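Local coordinates for protein cysteine desulfurase (Stenotrophomonas maltophilia, PDB 6WCI) that probably removes sulfur from L-cysteine to give L-alanine, as a pyridoxal phosphate-dependent cysteine desulfurase of the SufS type, at residues S106-C111 against T253-A258; T217-S222 against D238-T243. All coordinates share one frame; numbering follows the deposited sequence.

Contact 1 of 2, residues S106-C111 against T253-A258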
loop_
_atom_site.group_PDB
_atom_site.type_symbol
_atom_site.label_atom_id
_atom_site.label_comp_id
_atom_site.label_asym_id
_atom_site.label_seq_id
_atom_site.Cartn_x
_atom_site.Cartn_y
_atom_site.Cartn_z
ATOM N N SER B 106 -2.349 18.145 7.877
ATOM C CA SER B 106 -1.526 18.614 6.766
ATOM C C SER B 106 -0.093 18.099 6.839
ATOM O O SER B 106 0.596 18.064 5.813
ATOM C CB SER B 106 -1.527 20.144 6.741
ATOM O OG SER B 106 -1.350 20.634 5.429
ATOM N N ASP B 107 0.379 17.717 8.027
ATOM C CA ASP B 107 1.727 17.206 8.214
ATOM C C ASP B 107 1.770 15.692 8.345
ATOM O O ASP B 107 2.787 15.145 8.786
ATOM C CB ASP B 107 2.371 17.838 9.451
ATOM C CG ASP B 107 2.337 19.357 9.428
ATOM O OD1 ASP B 107 2.241 19.949 8.324
ATOM O OD2 ASP B 107 2.415 19.959 10.521
ATOM N N LEU B 108 0.696 15.002 7.981
ATOM C CA LEU B 108 0.579 13.561 8.168
ATOM C C LEU B 108 0.459 12.901 6.801
ATOM O O LEU B 108 -0.553 13.069 6.105
ATOM C CB LEU B 108 -0.623 13.231 9.051
ATOM C CG LEU B 108 -0.755 11.816 9.594
ATOM C CD1 LEU B 108 0.417 11.480 10.525
ATOM C CD2 LEU B 108 -2.086 11.675 10.315
ATOM N N VAL B 109 1.484 12.149 6.425
ATOM C CA VAL B 109 1.524 11.451 5.147
ATOM C C VAL B 109 1.023 10.030 5.357
ATOM O O VAL B 109 1.550 9.301 6.203
ATOM C CB VAL B 109 2.950 11.453 4.573
ATOM C CG1 VAL B 109 2.988 10.729 3.233
ATOM C CG2 VAL B 109 3.476 12.889 4.442
ATOM N N LEU B 110 0.007 9.633 4.586
ATOM C CA LEU B 110 -0.569 8.296 4.676
ATOM C C LEU B 110 0.161 7.363 3.715
ATOM O O LEU B 110 0.410 7.729 2.564
ATOM C CB LEU B 110 -2.066 8.338 4.349
ATOM C CG LEU B 110 -2.915 9.326 5.166
ATOM C CD1 LEU B 110 -4.350 9.373 4.690
ATOM C CD2 LEU B 110 -2.872 8.964 6.655
ATOM N N CYS B 111 0.515 6.167 4.191
ATOM C CA CYS B 111 1.264 5.210 3.382
ATOM C C CYS B 111 0.930 3.789 3.856
ATOM O O CYS B 111 0.043 3.587 4.686
ATOM C CB CYS B 111 2.759 5.529 3.453
ATOM S SG CYS B 111 3.378 5.576 5.153
ATOM N N THR B 253 -1.821 -0.054 5.751
ATOM C CA THR B 253 -2.067 1.306 6.208
ATOM C C THR B 253 -1.004 1.700 7.230
ATOM O O THR B 253 -0.355 0.851 7.842
ATOM C CB THR B 253 -3.457 1.467 6.845
ATOM O OG1 THR B 253 -3.555 0.600 7.977
ATOM C CG2 THR B 253 -4.565 1.109 5.875
ATOM N N GLY B 254 -0.847 3.001 7.412
ATOM C CA GLY B 254 0.206 3.542 8.250
ATOM C C GLY B 254 0.409 5.005 7.917
ATOM O O GLY B 254 -0.271 5.570 7.066
ATOM N N ALA B 255 1.348 5.626 8.621
ATOM C CA ALA B 255 1.501 7.052 8.374
ATOM C C ALA B 255 2.889 7.514 8.772
ATOM O O ALA B 255 3.550 6.907 9.625
ATOM C CB ALA B 255 0.435 7.864 9.116
ATOM N N LEU B 256 3.319 8.610 8.145
ATOM C CA LEU B 256 4.531 9.326 8.543
ATOM C C LEU B 256 4.147 10.747 8.935
ATOM O O LEU B 256 3.588 11.483 8.120
ATOM C CB LEU B 256 5.561 9.351 7.406
ATOM C CG LEU B 256 6.817 10.183 7.662
ATOM C CD1 LEU B 256 7.728 9.493 8.687
ATOM C CD2 LEU B 256 7.599 10.528 6.363
ATOM N N TRP B 257 4.419 11.119 10.178
ATOM C CA TRP B 257 4.356 12.508 10.606
ATOM C C TRP B 257 5.745 13.124 10.506
ATOM O O TRP B 257 6.752 12.457 10.745
ATOM C CB TRP B 257 3.850 12.652 12.053
ATOM C CG TRP B 257 3.914 14.100 12.499
ATOM C CD1 TRP B 257 2.949 15.051 12.322
ATOM C CD2 TRP B 257 5.027 14.770 13.123
ATOM N NE1 TRP B 257 3.377 16.264 12.818
ATOM C CE2 TRP B 257 4.647 16.115 13.318
ATOM C CE3 TRP B 257 6.305 14.364 13.533
ATOM C CZ2 TRP B 257 5.498 17.056 13.903
ATOM C CZ3 TRP B 257 7.143 15.294 14.124
ATOM C CH2 TRP B 257 6.737 16.627 14.305
ATOM N N ALA B 258 5.791 14.410 10.163
ATOM C CA ALA B 258 7.061 15.119 10.082
ATOM C C ALA B 258 6.832 16.590 10.374
ATOM O O ALA B 258 5.741 17.119 10.149
ATOM C CB ALA B 258 7.716 14.964 8.699
HETATM O O HOH W 1 1.853 18.793 12.966
#

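Contact 2 of 2, residues T217-S222 against D238-T243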
loop_
_atom_site.group_PDB
_atom_site.type_symbol
_atom_site.label_atom_id
_atom_site.label_comp_id
_atom_site.label_asym_id
_atom_site.label_seq_id
_atom_site.Cartn_x
_atom_site.Cartn_y
_atom_site.Cartn_z
ATOM N N THR B 217 16.003 13.152 14.256
ATOM C CA THR B 217 15.464 11.954 14.894
ATOM C C THR B 217 14.334 11.366 14.062
ATOM O O THR B 217 13.376 12.070 13.721
ATOM C CB THR B 217 14.965 12.244 16.308
ATOM O OG1 THR B 217 14.106 13.391 16.306
ATOM C CG2 THR B 217 16.130 12.485 17.238
ATOM N N VAL B 218 14.450 10.073 13.757
ATOM C CA VAL B 218 13.386 9.280 13.151
ATOM C C VAL B 218 12.896 8.279 14.199
ATOM O O VAL B 218 13.618 7.344 14.574
ATOM C CB VAL B 218 13.868 8.568 11.879
ATOM C CG1 VAL B 218 12.726 7.807 11.247
ATOM C CG2 VAL B 218 14.463 9.586 10.890
ATOM N N VAL B 219 11.676 8.473 14.689
ATOM C CA VAL B 219 11.147 7.684 15.795
ATOM C C VAL B 219 10.156 6.668 15.240
ATOM O O VAL B 219 9.189 7.031 14.553
ATOM C CB VAL B 219 10.495 8.575 16.864
ATOM C CG1 VAL B 219 9.868 7.731 17.941
ATOM C CG2 VAL B 219 11.519 9.523 17.465
ATOM N N ASP B 220 10.407 5.395 15.535
ATOM C CA ASP B 220 9.550 4.291 15.118
ATOM C C ASP B 220 8.484 4.083 16.191
ATOM O O ASP B 220 8.770 3.563 17.275
ATOM C CB ASP B 220 10.394 3.037 14.905
ATOM C CG ASP B 220 9.587 1.855 14.422
ATOM O OD1 ASP B 220 8.332 1.904 14.417
ATOM O OD2 ASP B 220 10.234 0.864 14.029
ATOM N N GLY B 221 7.254 4.488 15.892
ATOM C CA GLY B 221 6.207 4.385 16.885
ATOM C C GLY B 221 5.284 3.196 16.705
ATOM O O GLY B 221 4.173 3.197 17.248
ATOM N N SER B 222 5.734 2.169 15.973
ATOM C CA SER B 222 4.822 1.103 15.546
ATOM C C SER B 222 4.235 0.341 16.724
ATOM O O SER B 222 3.086 -0.120 16.650
ATOM C CB SER B 222 5.532 0.121 14.617
ATOM O OG SER B 222 6.276 0.802 13.629
ATOM N N ASP B 238 11.770 14.847 14.685
ATOM C CA ASP B 238 11.636 15.334 13.311
ATOM C C ASP B 238 10.697 14.486 12.451
ATOM O O ASP B 238 10.097 15.011 11.503
ATOM C CB ASP B 238 13.008 15.391 12.638
ATOM C CG ASP B 238 13.958 16.323 13.355
ATOM O OD1 ASP B 238 13.804 17.554 13.193
ATOM O OD2 ASP B 238 14.824 15.817 14.113
ATOM N N PHE B 239 10.583 13.192 12.742
ATOM C CA PHE B 239 9.794 12.246 11.958
ATOM C C PHE B 239 9.288 11.157 12.890
ATOM O O PHE B 239 10.069 10.630 13.673
ATOM C CB PHE B 239 10.618 11.551 10.870
ATOM C CG PHE B 239 11.217 12.474 9.850
ATOM C CD1 PHE B 239 10.505 12.826 8.709
ATOM C CD2 PHE B 239 12.506 12.941 10.000
ATOM C CE1 PHE B 239 11.070 13.666 7.753
ATOM C CE2 PHE B 239 13.078 13.773 9.053
ATOM C CZ PHE B 239 12.357 14.137 7.924
ATOM N N TYR B 240 8.017 10.761 12.734
ATOM C CA TYR B 240 7.404 9.719 13.554
ATOM C C TYR B 240 6.551 8.817 12.667
ATOM O O TYR B 240 5.691 9.309 11.927
ATOM C CB TYR B 240 6.560 10.348 14.671
ATOM C CG TYR B 240 6.122 9.410 15.784
ATOM C CD1 TYR B 240 4.999 8.608 15.648
ATOM C CD2 TYR B 240 6.822 9.357 16.983
ATOM C CE1 TYR B 240 4.588 7.761 16.693
ATOM C CE2 TYR B 240 6.424 8.524 18.019
ATOM C CZ TYR B 240 5.315 7.728 17.871
ATOM O OH TYR B 240 4.939 6.902 18.916
ATOM N N ALA B 241 6.805 7.508 12.722
ATOM C CA ALA B 241 6.191 6.522 11.835
ATOM C C ALA B 241 5.309 5.546 12.614
ATOM O O ALA B 241 5.720 5.025 13.651
ATOM C CB ALA B 241 7.274 5.740 11.087
ATOM N N ILE B 242 4.109 5.265 12.096
ATOM C CA ILE B 242 3.201 4.299 12.710
ATOM C C ILE B 242 2.686 3.350 11.637
ATOM O O ILE B 242 2.817 3.602 10.438
ATOM C CB ILE B 242 2.014 4.970 13.435
ATOM C CG1 ILE B 242 1.192 5.787 12.444
ATOM C CG2 ILE B 242 2.508 5.842 14.583
ATOM C CD1 ILE B 242 -0.147 6.269 12.979
ATOM N N THR B 243 2.094 2.240 12.078
ATOM C CA THR B 243 1.563 1.276 11.129
ATOM C C THR B 243 0.166 0.832 11.548
ATOM O O THR B 243 -0.112 0.603 12.728
ATOM C CB THR B 243 2.536 0.087 10.934
ATOM O OG1 THR B 243 2.198 -0.616 9.730
ATOM C CG2 THR B 243 2.524 -0.867 12.113
HETATM O O HOH W 2 1.589 1.357 14.837
#

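Contact 1 of 2, residues S106-C111 against T253-A258
The outer edge of the seven-stranded mixed sheet is formed here, where Val109 and Leu256 pair across antiparallel strands 108-111 and 254-258. Val109 N gives a hydrogen bond to Leu256 O at 2.8 Å. Leu256 N returns one to Val109 O at 2.7 Å. Cys111 N reaches Gly254 O at 3.0 Å.

Leu108 and Leu110 lie on one face with Ala255 and Trp257. CG of Leu108 is anti to the backbone N (chi1 -168°), which brings CD1 across toward the neighbouring strand. There CD1 meets both Ala255 CB and Trp257 CB, each at 3.9 Å. The Leu108 and Trp257 side chains cross at about a right angle. Helix 81-101 covers this face through Leu97 and Leu101.

In the class-V aminotransferase fold this is the large domain's central sheet, and 108-111 is its last strand on this side within the chain. The opposite face carries Val109, Cys111 and Leu256. Cys111 SG lies 4.0 Å from Ala255 CA, and helix 114-126 packs on both Cys111 and Leu256.

At the partly exposed end, one water bridges the side chains of Asp107, just before strand 108-111, and Trp257. It donates to Asp107 OD2 at 2.8 Å and accepts from Trp257 NE1 at 3.0 Å, in the plane of the indole.

Contact 2 of 2, residues T217-S222 against D238-T243
Val219 and Tyr240 meet in the middle of two neighbouring parallel strands, 216-220 and 239-243. The packing is tight here. Val219 N bonds to Phe239 O at 2.9 Å. Ala241 N bonds to Val219 O at 3.0 Å. The tyrosine CG is anti to the backbone N (chi1 -167°), and the ring leans back over the first strand. Its CE2 comes within 3.5 Å of Val219 CG1. Gly221 N lies over one ring face, toward the rim, while its N-H goes to Ala241 O. Gly221 CA approaches Tyr240 OH to 3.5 Å. That hydroxyl is held by His192. On the other face of the sheet, the Val218 and Phe239 side chains cross at a slant, CG2 against CD2, and both pack on Val121 of helix 114-126.

The two ends are held differently. At the start, Asp238 OD2 takes the N-H of Thr217 at 2.9 Å on its anti lone pair, and Thr217 OG1 accepts from Asp238 N. The bonds from Asp238 N and Phe239 N to Thr217 O are weak. Arg211 forms a salt bridge with the other carboxylate oxygen, OD1. At the far end the chains are looser. Direct backbone pairing stops with Gly221 N to Ala241 O, and a water then spans from Ser222 O to Thr243 N. All these residues are nonetheless buried.

Asp220 OD1 accepts from Ser222 N at 3.0 Å, making an Asx turn just past the strand. Thr243 OG1 bonds to the cofactor phosphate of the modified Lys246. The arrangement is a beta-alpha-beta unit, with helix 232-235 between its strands, whose C-terminal ends lie at the pyridoxal phosphate site of a fold-type I enzyme.

Contacts 1 and 2 belong to one sheet, with centres about 10 Å apart. Across it the strands run 108-111, 254-258, 239-243, 216-220. Along the chain the order differs: 106-111 comes first, then 217-222, 238-243 and 253-258, so contact 2 is nested within the loop that contact 1 closes. Strands 239-243 and 254-258 follow each other in sequence and lie side by side. Trp257 N to Tyr240 O and Ala255 O to Ile242 N are probable hydrogen bonds joining the two contacts. The connection between these strands carries Lys246, which holds the cofactor. Helix 114-126 packs against both contacts, on the face that carries Cys111 and Leu256 in contact 1 and Val218, Phe239 and Ala241 in contact 2.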